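Local coordinates for protein cytochrome P450 (Zobellia galactanivorans, PDB 6G5O) that belongs to the cytochrome P450 family of haem proteins and binds a protoporphyrin IX group containing iron inside a largely helical fold, at residues 174-179 against 209-214; 182-187 against 194-199; 233-238 against 311-316; 244-247 against 252-255. All coordinates share one frame; numbering follows the deposited sequence.

Overall arrangement
The four contacts form two well-separated pairs; contacts 1 and 3, on opposite sides of the chain's centre, are about 37 Å apart between centres. Contacts 1 and 2 share helix 169-185 and touch through V210, V213 and M214 against L195 and L196. Both are partly buried: contact 1 joins an apolar core to a long salt bridge, whereas contact 2 rests on one leucine methyl. Contacts 3 and 4 are buried, about 9 Å apart between centres. In contact 3 an aromatic face and a water link a helix to a loop; in contact 4 an isoleucine packs against a leucine and a guanidinium face, joining two successive helices. The loop of contact 3 gives contact 4's arginine its acid.

Contact 1: residues 174-179 against 209-214; sequences HYIDEQ and EVKGVM
K211 NZ faces both carboxylate oxygens of D177, with OD1 and OD2 each 3.4 Å from the ammonium nitrogen. The two hydrogen bonds are weak, but together they make a salt bridge in which the single ammonium nitrogen sits evenly before the two carboxylate oxygens. K211 gets there by full extension: its CG lies anti to the backbone N (chi1 180°) and every later torsion is also close to 180°, so the chain spans the gap between the helices. On the way its CD passes 3.5 Å from D177 OD1. Beside the ion pair lies the apolar part. I176 points at the other helix and sets its CG2 methyl 3.9 Å from M214 CB; the same methyl touches K211 CG at 4.1 Å. Only the root of M214 meets I176, since its chain bends at chi2 and chi3 and carries the sulfur to L195. The short helical segments run at 128° to each other and their axes approach to 10.2 Å, a distance filled by these side chains. In P450 terms this is helix G crossing the first part of helix I, and the M214 side chain is about 9 Å from the haem. F218 and I180 add to the apolar seam. The chemistry implies a division of labour: close packing at I176 and M214, and alongside it a long, probably adaptable ionic link between partly exposed groups.

Contact 2: residues 182-187 against 194-199; sequences RASENP and VLLNSE
L196 reaches across to helix 169-185 with a single methyl, CD1, which points end-on at the corner made by A183 and S184. The methyl lies 4.1 Å from A183 CB and 4.0 Å from the backbone S184 N, with S184 OG at 4.2 Å, so three different kinds of atom receive it. The leucine is set for this by a CG anti to its carbonyl carbon (chi1 -70°) and a chi2 of 160°, which sends CD1 forward. A183 also faces the leucine, its CB meeting CD1 directly. S184 lies beside the line of approach; its hydroxyl is engaged by I180 O one turn back in the same helix, and adds only a van der Waals touch here. The other branch of L196 turns elsewhere, CD2 packing against V210 CG2, so the two methyls of one residue serve two helices.

Behind L196 the chain leaves its short helix. S198 N bonds to L195 O at 2.9 Å, and S198 OG turns back to V194 O, although the modelled separation there is too short to carry much weight. On the other side, helix 169-185 runs out just after S184, and N186 is the first residue to leave helical geometry. The contact thus joins the C-terminal ends of what are, in P450 naming, helices G and H. Helix 207-220 packs against L195 and L196, helix 79-92 meets V194, L195 and S198, and the chain passes on into strand 199-200.

Contact 3: residues 233-238 against 311-316; sequences IAYLAE and IVLDRK
Y235 gives up the most surface here, and I311 covers one face of its ring. The CD1 methyl of I311 stands 4.1 Å from the centroid of the Y235 ring, 24° off the normal, a CH-pi contact displaced toward the rim. The second branch of I311 works further out: CG2 lies 3.6 Å from Y235 OH, so the isoleucine spans the ring from its CD1-CE1 side to the hydroxyl. Y235 can extend this far from its helix because its CG lies anti to the backbone N, at chi1 165°. L313 comes third, meeting the phenol end obliquely, with CD1 4.0 Å from Y235 OH.

The hydroxyl has a polar partner as well. A water in the plane of the ring sits 2.7 Å from Y235 OH and donates to I311 O at 2.6 Å, tying the tyrosine to the loop backbone. The Y235 ring also stacks with H239, while A242 and M260 close in from neighbouring helices.

After I311 the loop makes a type I beta turn from V312 to R315. R315 NE then forms a salt bridge with E259 OE1, and V312 N is bound by E259 OE2. E259 and R262, spaced as Glu-x-x-Arg on what corresponds to helix K, together with R315 are consistent with the ERR triad characteristic of cytochromes P450, and Y235 packs against the loop that brings R315 to it.

Contact 4: residues 244-247 against 252-255; sequences ERLR and ITGR
I252 fits between two side chains of the preceding helix, with L246 on the buried flank and R245 on the more open one. On the buried flank L246 CD2 lies 4.1 Å from I252 CG1 and at the same 4.1 Å from T253 OG1, the leucine crossing both residues at about a right angle. I252 takes the crowded position, its CG1 between the backbone N and the carbonyl carbon (chi1 73°), and this brings CG1 to L246 while CD1 and CG2 go to the arginine. The polar atoms of this flank are well provided for. T253 OG1 is hydrogen-bonded to P250 O and to Q345 NE2, and that same amide nitrogen bonds L246 O, so a residue of helix 333-350 clasps both sides of the contact.

The arginine flank is the more exposed, although its distances are no longer. The R245 guanidinium is laid over I252, whose CD1 stands 4.0 Å above one of its faces, offset toward the rim and 4.1 Å from NH2. Salt bridges fix the plane: R245 NE pairs with E249, and R245 NH2 pairs with D314 OD2. R255 approaches the same aspartate, and R255 NH1 stays 6.6 Å from R245 NH2.

In P450 naming this joins helix J to the start of helix K. Across the interface the chemistry is purely van der Waals; its polar ends are held by third parties, and the D314 carboxylate probably offsets the charge of R245, while R255 NH1 goes, by a weak bond, to the backbone oxygen of the same residue.

Contact 1: residues 174-179 against 209-214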
loop_
_atom_site.group_PDB
_atom_site.type_symbol
_atom_site.label_atom_id
_atom_site.label_comp_id
_atom_site.label_asym_id
_atom_site.label_seq_id
_atom_site.Cartn_x
_atom_site.Cartn_y
_atom_site.Cartn_z
ATOM N N HIS A 174 17.839 -7.691 9.715
ATOM C CA HIS A 174 19.172 -7.378 10.236
ATOM C C HIS A 174 19.575 -5.926 9.927
ATOM O O HIS A 174 20.195 -5.274 10.748
ATOM C CB HIS A 174 20.223 -8.382 9.691
ATOM C CG HIS A 174 21.650 -7.992 9.963
ATOM N ND1 HIS A 174 22.329 -8.383 11.103
ATOM C CD2 HIS A 174 22.525 -7.244 9.241
ATOM C CE1 HIS A 174 23.557 -7.895 11.068
ATOM N NE2 HIS A 174 23.700 -7.196 9.952
ATOM N N TYR A 175 19.213 -5.407 8.763
ATOM C CA TYR A 175 19.513 -4.030 8.464
ATOM C C TYR A 175 18.766 -3.085 9.428
ATOM O O TYR A 175 19.320 -2.075 9.865
ATOM C CB TYR A 175 19.179 -3.735 7.004
ATOM C CG TYR A 175 19.104 -2.279 6.658
ATOM C CD1 TYR A 175 17.914 -1.572 6.808
ATOM C CD2 TYR A 175 20.200 -1.616 6.145
ATOM C CE1 TYR A 175 17.817 -0.238 6.441
ATOM C CE2 TYR A 175 20.127 -0.288 5.787
ATOM C CZ TYR A 175 18.928 0.409 5.939
ATOM O OH TYR A 175 18.867 1.749 5.596
ATOM N N ILE A 176 17.523 -3.423 9.753
ATOM C CA ILE A 176 16.723 -2.628 10.695
ATOM C C ILE A 176 17.380 -2.688 12.068
ATOM O O ILE A 176 17.597 -1.640 12.671
ATOM C CB ILE A 176 15.248 -3.117 10.803
ATOM C CG1 ILE A 176 14.505 -2.945 9.472
ATOM C CG2 ILE A 176 14.480 -2.404 11.925
ATOM C CD1 ILE A 176 14.196 -1.527 9.104
ATOM N N ASP A 177 17.711 -3.898 12.546
ATOM C CA ASP A 177 18.499 -4.082 13.810
ATOM C C ASP A 177 19.722 -3.173 13.842
ATOM O O ASP A 177 19.985 -2.530 14.871
ATOM C CB ASP A 177 18.994 -5.526 13.991
ATOM C CG ASP A 177 17.919 -6.468 14.453
ATOM O OD1 ASP A 177 17.034 -6.043 15.227
ATOM O OD2 ASP A 177 17.973 -7.659 14.043
ATOM N N GLU A 178 20.444 -3.093 12.713
ATOM C CA GLU A 178 21.659 -2.271 12.648
ATOM C C GLU A 178 21.371 -0.780 12.778
ATOM O O GLU A 178 22.056 -0.097 13.536
ATOM C CB GLU A 178 22.502 -2.542 11.380
ATOM C CG GLU A 178 23.182 -3.920 11.282
ATOM C CD GLU A 178 23.789 -4.453 12.597
ATOM O OE1 GLU A 178 23.363 -5.545 13.067
ATOM O OE2 GLU A 178 24.693 -3.793 13.169
ATOM N N GLN A 179 20.365 -0.267 12.061
ATOM C CA GLN A 179 19.999 1.129 12.212
ATOM C C GLN A 179 19.487 1.454 13.629
ATOM O O GLN A 179 19.736 2.538 14.133
ATOM C CB GLN A 179 18.934 1.515 11.184
ATOM C CG GLN A 179 19.325 1.266 9.722
ATOM C CD GLN A 179 20.432 2.147 9.271
ATOM O OE1 GLN A 179 20.550 3.333 9.671
ATOM N NE2 GLN A 179 21.296 1.574 8.477
ATOM N N GLU A 209 10.154 -2.942 20.170
ATOM C CA GLU A 209 8.980 -2.191 19.722
ATOM C C GLU A 209 9.336 -1.319 18.516
ATOM O O GLU A 209 8.581 -1.255 17.592
ATOM C CB GLU A 209 8.399 -1.350 20.847
ATOM C CG GLU A 209 7.596 -2.190 21.838
ATOM C CD GLU A 209 7.396 -1.475 23.154
ATOM O OE1 GLU A 209 8.405 -1.006 23.693
ATOM O OE2 GLU A 209 6.243 -1.321 23.623
ATOM N N VAL A 210 10.497 -0.693 18.520
ATOM C CA VAL A 210 10.909 0.167 17.414
ATOM C C VAL A 210 11.039 -0.687 16.176
ATOM O O VAL A 210 10.620 -0.279 15.109
ATOM C CB VAL A 210 12.215 0.936 17.761
ATOM C CG1 VAL A 210 12.783 1.721 16.559
ATOM C CG2 VAL A 210 11.923 1.901 18.887
ATOM N N LYS A 211 11.553 -1.903 16.331
ATOM C CA LYS A 211 11.737 -2.782 15.199
ATOM C C LYS A 211 10.380 -3.173 14.603
ATOM O O LYS A 211 10.217 -3.269 13.380
ATOM C CB LYS A 211 12.512 -4.023 15.639
ATOM C CG LYS A 211 12.775 -5.041 14.545
ATOM C CD LYS A 211 13.505 -6.255 15.098
ATOM C CE LYS A 211 13.679 -7.341 14.032
ATOM N NZ LYS A 211 14.660 -8.381 14.436
ATOM N N GLY A 212 9.415 -3.411 15.495
ATOM C CA GLY A 212 8.019 -3.647 15.132
ATOM C C GLY A 212 7.387 -2.562 14.235
ATOM O O GLY A 212 6.684 -2.882 13.271
ATOM N N VAL A 213 7.671 -1.303 14.537
ATOM C CA VAL A 213 7.192 -0.210 13.735
ATOM C C VAL A 213 7.965 -0.102 12.422
ATOM O O VAL A 213 7.387 0.170 11.369
ATOM C CB VAL A 213 7.349 1.136 14.482
ATOM C CG1 VAL A 213 6.844 2.298 13.605
ATOM C CG2 VAL A 213 6.602 1.078 15.820
ATOM N N MET A 214 9.281 -0.278 12.511
ATOM C CA MET A 214 10.154 -0.024 11.363
ATOM C C MET A 214 10.106 -1.092 10.276
ATOM O O MET A 214 10.057 -0.757 9.071
ATOM C CB MET A 214 11.578 0.246 11.816
ATOM C CG MET A 214 11.778 1.536 12.580
ATOM S SD MET A 214 11.100 3.007 11.774
ATOM C CE MET A 214 12.057 2.939 10.230
#

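Contact 2: residues 182-187 against 194-199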
loop_
_atom_site.group_PDB
_atom_site.type_symbol
_atom_site.label_atom_id
_atom_site.label_comp_id
_atom_site.label_asym_id
_atom_site.label_seq_id
_atom_site.Cartn_x
_atom_site.Cartn_y
_atom_site.Cartn_z
ATOM N N ARG A 182 22.659 1.794 15.683
ATOM C CA ARG A 182 23.304 3.074 15.356
ATOM C C ARG A 182 22.609 4.226 16.035
ATOM O O ARG A 182 23.264 5.114 16.552
ATOM C CB ARG A 182 23.319 3.375 13.848
ATOM C CG ARG A 182 24.126 2.390 13.021
ATOM C CD ARG A 182 25.610 2.701 13.001
ATOM N NE ARG A 182 25.969 3.371 11.740
ATOM C CZ ARG A 182 26.023 2.783 10.540
ATOM N NH1 ARG A 182 25.741 1.488 10.400
ATOM N NH2 ARG A 182 26.343 3.498 9.463
ATOM N N ALA A 183 21.280 4.245 15.997
ATOM C CA ALA A 183 20.537 5.370 16.567
ATOM C C ALA A 183 20.531 5.357 18.102
ATOM O O ALA A 183 20.423 6.428 18.672
ATOM C CB ALA A 183 19.108 5.434 16.009
ATOM N N SER A 184 20.636 4.191 18.762
ATOM C CA SER A 184 20.790 4.190 20.255
ATOM C C SER A 184 22.133 4.758 20.659
ATOM O O SER A 184 22.177 5.486 21.636
ATOM C CB SER A 184 20.656 2.815 20.948
ATOM O OG SER A 184 20.102 1.864 20.090
ATOM N N GLU A 185 23.212 4.421 19.933
ATOM C CA GLU A 185 24.555 4.952 20.252
ATOM C C GLU A 185 24.590 6.458 20.016
ATOM O O GLU A 185 25.070 7.186 20.866
ATOM C CB GLU A 185 25.731 4.351 19.432
ATOM C CG GLU A 185 25.680 2.915 18.901
ATOM C CD GLU A 185 25.708 1.830 19.962
ATOM O OE1 GLU A 185 25.543 2.140 21.159
ATOM O OE2 GLU A 185 25.886 0.649 19.585
ATOM N N ASN A 186 24.090 6.909 18.860
ATOM C CA ASN A 186 24.203 8.314 18.429
ATOM C C ASN A 186 22.869 8.964 18.025
ATOM O O ASN A 186 22.642 9.201 16.851
ATOM C CB ASN A 186 25.156 8.390 17.226
ATOM C CG ASN A 186 26.529 7.859 17.540
ATOM O OD1 ASN A 186 26.904 6.772 17.099
ATOM N ND2 ASN A 186 27.280 8.609 18.321
ATOM N N PRO A 187 22.005 9.306 18.995
ATOM C CA PRO A 187 20.668 9.818 18.647
ATOM C C PRO A 187 20.684 11.025 17.729
ATOM O O PRO A 187 21.395 11.969 18.010
ATOM C CB PRO A 187 20.073 10.227 20.011
ATOM C CG PRO A 187 20.825 9.417 21.006
ATOM C CD PRO A 187 22.222 9.293 20.446
ATOM N N VAL A 194 13.725 9.175 16.869
ATOM C CA VAL A 194 12.471 9.651 17.394
ATOM C C VAL A 194 11.662 8.549 18.099
ATOM O O VAL A 194 11.045 8.811 19.100
ATOM C CB VAL A 194 11.580 10.257 16.290
ATOM C CG1 VAL A 194 10.214 10.635 16.851
ATOM C CG2 VAL A 194 12.249 11.503 15.702
ATOM N N LEU A 195 11.592 7.360 17.517
ATOM C CA LEU A 195 10.836 6.280 18.121
ATOM C C LEU A 195 11.464 5.841 19.462
ATOM O O LEU A 195 10.732 5.707 20.443
ATOM C CB LEU A 195 10.685 5.098 17.161
ATOM C CG LEU A 195 9.766 5.333 15.946
ATOM C CD1 LEU A 195 9.754 4.100 15.082
ATOM C CD2 LEU A 195 8.349 5.646 16.374
ATOM N N LEU A 196 12.796 5.735 19.498
ATOM C CA LEU A 196 13.513 5.344 20.717
ATOM C C LEU A 196 13.337 6.331 21.856
ATOM O O LEU A 196 13.420 5.951 23.007
ATOM C CB LEU A 196 15.014 5.142 20.447
ATOM C CG LEU A 196 15.311 3.903 19.608
ATOM C CD1 LEU A 196 16.686 4.012 18.961
ATOM C CD2 LEU A 196 15.212 2.658 20.472
ATOM N N ASN A 197 13.077 7.587 21.521
ATOM C CA ASN A 197 12.783 8.615 22.498
ATOM C C ASN A 197 11.282 8.824 22.751
ATOM O O ASN A 197 10.931 9.638 23.554
ATOM C CB ASN A 197 13.424 9.923 22.005
ATOM C CG ASN A 197 13.594 10.945 23.091
ATOM O OD1 ASN A 197 14.110 10.646 24.179
ATOM N ND2 ASN A 197 13.194 12.172 22.792
ATOM N N SER A 198 10.391 8.111 22.083
ATOM C CA SER A 198 8.957 8.279 22.316
ATOM C C SER A 198 8.474 7.422 23.491
ATOM O O SER A 198 9.121 6.460 23.869
ATOM C CB SER A 198 8.162 7.888 21.078
ATOM O OG SER A 198 8.680 8.521 19.960
ATOM N N GLU A 199 7.298 7.746 24.017
ATOM C CA GLU A 199 6.825 7.138 25.265
ATOM C C GLU A 199 5.487 6.461 25.160
ATOM O O GLU A 199 4.557 7.006 24.563
ATOM C CB GLU A 199 6.733 8.195 26.350
ATOM C CG GLU A 199 8.038 8.931 26.530
ATOM C CD GLU A 199 8.087 9.719 27.814
ATOM O OE1 GLU A 199 6.997 10.175 28.268
ATOM O OE2 GLU A 199 9.225 9.863 28.345
#

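Contact 3: residues 233-238 against 311-316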
loop_
_atom_site.group_PDB
_atom_site.type_symbol
_atom_site.label_atom_id
_atom_site.label_comp_id
_atom_site.label_asym_id
_atom_site.label_seq_id
_atom_site.Cartn_x
_atom_site.Cartn_y
_atom_site.Cartn_z
ATOM N N ILE A 233 0.839 5.122 -14.458
ATOM C CA ILE A 233 1.487 5.546 -15.689
ATOM C C ILE A 233 0.923 4.722 -16.854
ATOM O O ILE A 233 0.570 5.275 -17.912
ATOM C CB ILE A 233 3.014 5.405 -15.577
ATOM C CG1 ILE A 233 3.548 6.431 -14.565
ATOM C CG2 ILE A 233 3.679 5.628 -16.924
ATOM C CD1 ILE A 233 4.891 6.005 -13.992
ATOM N N ALA A 234 0.793 3.418 -16.648
ATOM C CA ALA A 234 0.115 2.574 -17.617
ATOM C C ALA A 234 -1.237 3.156 -18.025
ATOM O O ALA A 234 -1.524 3.338 -19.239
ATOM C CB ALA A 234 -0.092 1.191 -17.055
ATOM N N TYR A 235 -2.076 3.437 -17.022
ATOM C CA TYR A 235 -3.398 3.990 -17.291
ATOM C C TYR A 235 -3.352 5.281 -18.110
ATOM O O TYR A 235 -4.164 5.465 -19.009
ATOM C CB TYR A 235 -4.165 4.253 -15.994
ATOM C CG TYR A 235 -5.372 5.138 -16.179
ATOM C CD1 TYR A 235 -6.594 4.616 -16.617
ATOM C CD2 TYR A 235 -5.293 6.478 -15.922
ATOM C CE1 TYR A 235 -7.698 5.426 -16.778
ATOM C CE2 TYR A 235 -6.385 7.297 -16.078
ATOM C CZ TYR A 235 -7.573 6.762 -16.519
ATOM O OH TYR A 235 -8.621 7.609 -16.658
ATOM N N LEU A 236 -2.451 6.186 -17.761
ATOM C CA LEU A 236 -2.374 7.464 -18.440
ATOM C C LEU A 236 -1.861 7.273 -19.865
ATOM O O LEU A 236 -2.124 8.106 -20.726
ATOM C CB LEU A 236 -1.476 8.444 -17.682
ATOM C CG LEU A 236 -2.064 9.070 -16.420
ATOM C CD1 LEU A 236 -1.003 9.856 -15.679
ATOM C CD2 LEU A 236 -3.257 9.968 -16.716
ATOM N N ALA A 237 -1.117 6.195 -20.093
ATOM C CA ALA A 237 -0.564 5.896 -21.400
ATOM C C ALA A 237 -1.640 5.528 -22.413
ATOM O O ALA A 237 -1.495 5.829 -23.598
ATOM C CB ALA A 237 0.440 4.761 -21.295
ATOM N N GLU A 238 -2.691 4.861 -21.939
ATOM C CA GLU A 238 -3.802 4.440 -22.770
ATOM C C GLU A 238 -5.021 5.367 -22.690
ATOM O O GLU A 238 -6.023 5.087 -23.340
ATOM C CB GLU A 238 -4.219 3.040 -22.370
ATOM C CG GLU A 238 -3.190 2.011 -22.770
ATOM C CD GLU A 238 -3.592 0.575 -22.421
ATOM O OE1 GLU A 238 -4.143 0.357 -21.318
ATOM O OE2 GLU A 238 -3.329 -0.348 -23.222
ATOM N N ILE A 311 -12.321 3.652 -14.350
ATOM C CA ILE A 311 -11.798 4.761 -13.622
ATOM C C ILE A 311 -12.617 5.998 -14.000
ATOM O O ILE A 311 -12.540 6.468 -15.138
ATOM C CB ILE A 311 -10.291 4.920 -13.891
ATOM C CG1 ILE A 311 -9.546 3.858 -13.037
ATOM C CG2 ILE A 311 -9.805 6.334 -13.554
ATOM C CD1 ILE A 311 -8.041 3.800 -13.235
ATOM N N VAL A 312 -13.402 6.493 -13.043
ATOM C CA VAL A 312 -14.094 7.765 -13.169
ATOM C C VAL A 312 -13.226 8.810 -12.479
ATOM O O VAL A 312 -13.220 8.938 -11.228
ATOM C CB VAL A 312 -15.491 7.739 -12.501
ATOM C CG1 VAL A 312 -16.152 9.124 -12.535
ATOM C CG2 VAL A 312 -16.378 6.698 -13.146
ATOM N N LEU A 313 -12.525 9.580 -13.300
ATOM C CA LEU A 313 -11.400 10.385 -12.871
ATOM C C LEU A 313 -11.723 11.405 -11.798
ATOM O O LEU A 313 -10.866 11.732 -10.981
ATOM C CB LEU A 313 -10.792 11.092 -14.093
ATOM C CG LEU A 313 -9.337 11.536 -13.977
ATOM C CD1 LEU A 313 -8.429 10.342 -13.706
ATOM C CD2 LEU A 313 -8.875 12.181 -15.266
ATOM N N ASP A 314 -12.940 11.913 -11.796
ATOM C CA ASP A 314 -13.316 12.959 -10.840
ATOM C C ASP A 314 -14.366 12.477 -9.830
ATOM O O ASP A 314 -15.106 13.275 -9.279
ATOM C CB ASP A 314 -13.824 14.200 -11.610
ATOM C CG ASP A 314 -15.038 13.876 -12.564
ATOM O OD1 ASP A 314 -15.561 12.723 -12.559
ATOM O OD2 ASP A 314 -15.455 14.773 -13.346
ATOM N N ARG A 315 -14.432 11.179 -9.577
ATOM C CA ARG A 315 -15.489 10.627 -8.725
ATOM C C ARG A 315 -15.511 11.357 -7.375
ATOM O O ARG A 315 -14.516 11.341 -6.664
ATOM C CB ARG A 315 -15.231 9.115 -8.511
ATOM C CG ARG A 315 -16.324 8.343 -7.802
ATOM C CD ARG A 315 -15.900 6.906 -7.467
ATOM N NE ARG A 315 -15.637 6.076 -8.669
ATOM C CZ ARG A 315 -16.549 5.366 -9.327
ATOM N NH1 ARG A 315 -17.808 5.387 -8.972
ATOM N NH2 ARG A 315 -16.186 4.651 -10.387
ATOM N N LYS A 316 -16.631 11.996 -7.032
ATOM C CA LYS A 316 -16.822 12.643 -5.714
ATOM C C LYS A 316 -17.275 11.650 -4.654
ATOM O O LYS A 316 -16.853 11.717 -3.476
ATOM C CB LYS A 316 -17.850 13.800 -5.754
ATOM C CG LYS A 316 -17.492 14.897 -6.746
ATOM C CD LYS A 316 -18.463 16.069 -6.774
ATOM C CE LYS A 316 -18.259 16.988 -5.577
ATOM N NZ LYS A 316 -18.979 18.292 -5.740
HETATM O O HOH W 1 -10.971 6.489 -17.227
#

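Contact 4: residues 244-247 against 252-255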
loop_
_atom_site.group_PDB
_atom_site.type_symbol
_atom_site.label_atom_id
_atom_site.label_comp_id
_atom_site.label_asym_id
_atom_site.label_seq_id
_atom_site.Cartn_x
_atom_site.Cartn_y
_atom_site.Cartn_z
ATOM N N GLU A 244 -4.931 14.981 -20.436
ATOM C CA GLU A 244 -5.326 16.374 -20.768
ATOM C C GLU A 244 -6.244 16.958 -19.670
ATOM O O GLU A 244 -6.076 18.099 -19.260
ATOM C CB GLU A 244 -5.989 16.442 -22.184
ATOM C CG GLU A 244 -5.851 17.782 -22.907
ATOM N N ARG A 245 -7.208 16.182 -19.173
ATOM C CA ARG A 245 -8.055 16.660 -18.068
ATOM C C ARG A 245 -7.248 17.075 -16.838
ATOM O O ARG A 245 -7.517 18.131 -16.253
ATOM C CB ARG A 245 -9.110 15.637 -17.676
ATOM C CG ARG A 245 -10.319 15.608 -18.600
ATOM C CD ARG A 245 -11.509 14.979 -17.890
ATOM N NE ARG A 245 -12.052 15.879 -16.880
ATOM C CZ ARG A 245 -12.944 15.534 -15.935
ATOM N NH1 ARG A 245 -13.368 14.284 -15.841
ATOM N NH2 ARG A 245 -13.388 16.435 -15.047
ATOM N N LEU A 246 -6.224 16.291 -16.478
ATOM C CA LEU A 246 -5.358 16.649 -15.333
ATOM C C LEU A 246 -4.502 17.876 -15.613
ATOM O O LEU A 246 -4.235 18.682 -14.693
ATOM C CB LEU A 246 -4.448 15.499 -14.972
ATOM C CG LEU A 246 -5.141 14.292 -14.358
ATOM C CD1 LEU A 246 -4.223 13.090 -14.498
ATOM C CD2 LEU A 246 -5.540 14.524 -12.911
ATOM N N ARG A 247 -4.066 18.051 -16.867
ATOM C CA ARG A 247 -3.335 19.279 -17.208
ATOM C C ARG A 247 -4.234 20.520 -17.045
ATOM O O ARG A 247 -3.822 21.488 -16.414
ATOM C CB ARG A 247 -2.710 19.199 -18.609
ATOM C CG ARG A 247 -2.024 20.484 -19.086
ATOM C CD ARG A 247 -1.182 20.277 -20.356
ATOM N NE ARG A 247 -1.938 19.613 -21.425
ATOM C CZ ARG A 247 -2.744 20.233 -22.287
ATOM N NH1 ARG A 247 -2.909 21.558 -22.216
ATOM N NH2 ARG A 247 -3.402 19.518 -23.211
ATOM N N ILE A 252 -9.044 18.448 -9.869
ATOM C CA ILE A 252 -9.546 17.094 -9.740
ATOM C C ILE A 252 -8.495 16.057 -9.257
ATOM O O ILE A 252 -8.807 14.872 -9.154
ATOM C CB ILE A 252 -10.171 16.564 -11.046
ATOM C CG1 ILE A 252 -9.119 16.239 -12.087
ATOM C CG2 ILE A 252 -11.290 17.487 -11.580
ATOM C CD1 ILE A 252 -9.713 15.636 -13.352
ATOM N N THR A 253 -7.272 16.479 -8.999
ATOM C CA THR A 253 -6.188 15.534 -8.790
ATOM C C THR A 253 -6.394 14.667 -7.517
ATOM O O THR A 253 -6.155 13.453 -7.547
ATOM C CB THR A 253 -4.809 16.252 -8.739
ATOM O OG1 THR A 253 -4.624 17.085 -9.886
ATOM C CG2 THR A 253 -3.694 15.242 -8.749
ATOM N N GLY A 254 -6.853 15.284 -6.425
ATOM C CA GLY A 254 -7.163 14.567 -5.178
ATOM C C GLY A 254 -8.085 13.395 -5.435
ATOM O O GLY A 254 -7.816 12.248 -5.028
ATOM N N ARG A 255 -9.147 13.687 -6.190
ATOM C CA ARG A 255 -10.179 12.720 -6.477
ATOM C C ARG A 255 -9.682 11.634 -7.395
ATOM O O ARG A 255 -10.059 10.479 -7.229
ATOM C CB ARG A 255 -11.441 13.411 -7.019
ATOM C CG ARG A 255 -12.314 13.961 -5.875
ATOM C CD ARG A 255 -13.468 14.818 -6.414
ATOM N NE ARG A 255 -12.995 16.086 -6.968
ATOM C CZ ARG A 255 -13.590 16.797 -7.939
ATOM N NH1 ARG A 255 -14.697 16.386 -8.537
ATOM N NH2 ARG A 255 -13.067 17.945 -8.314
#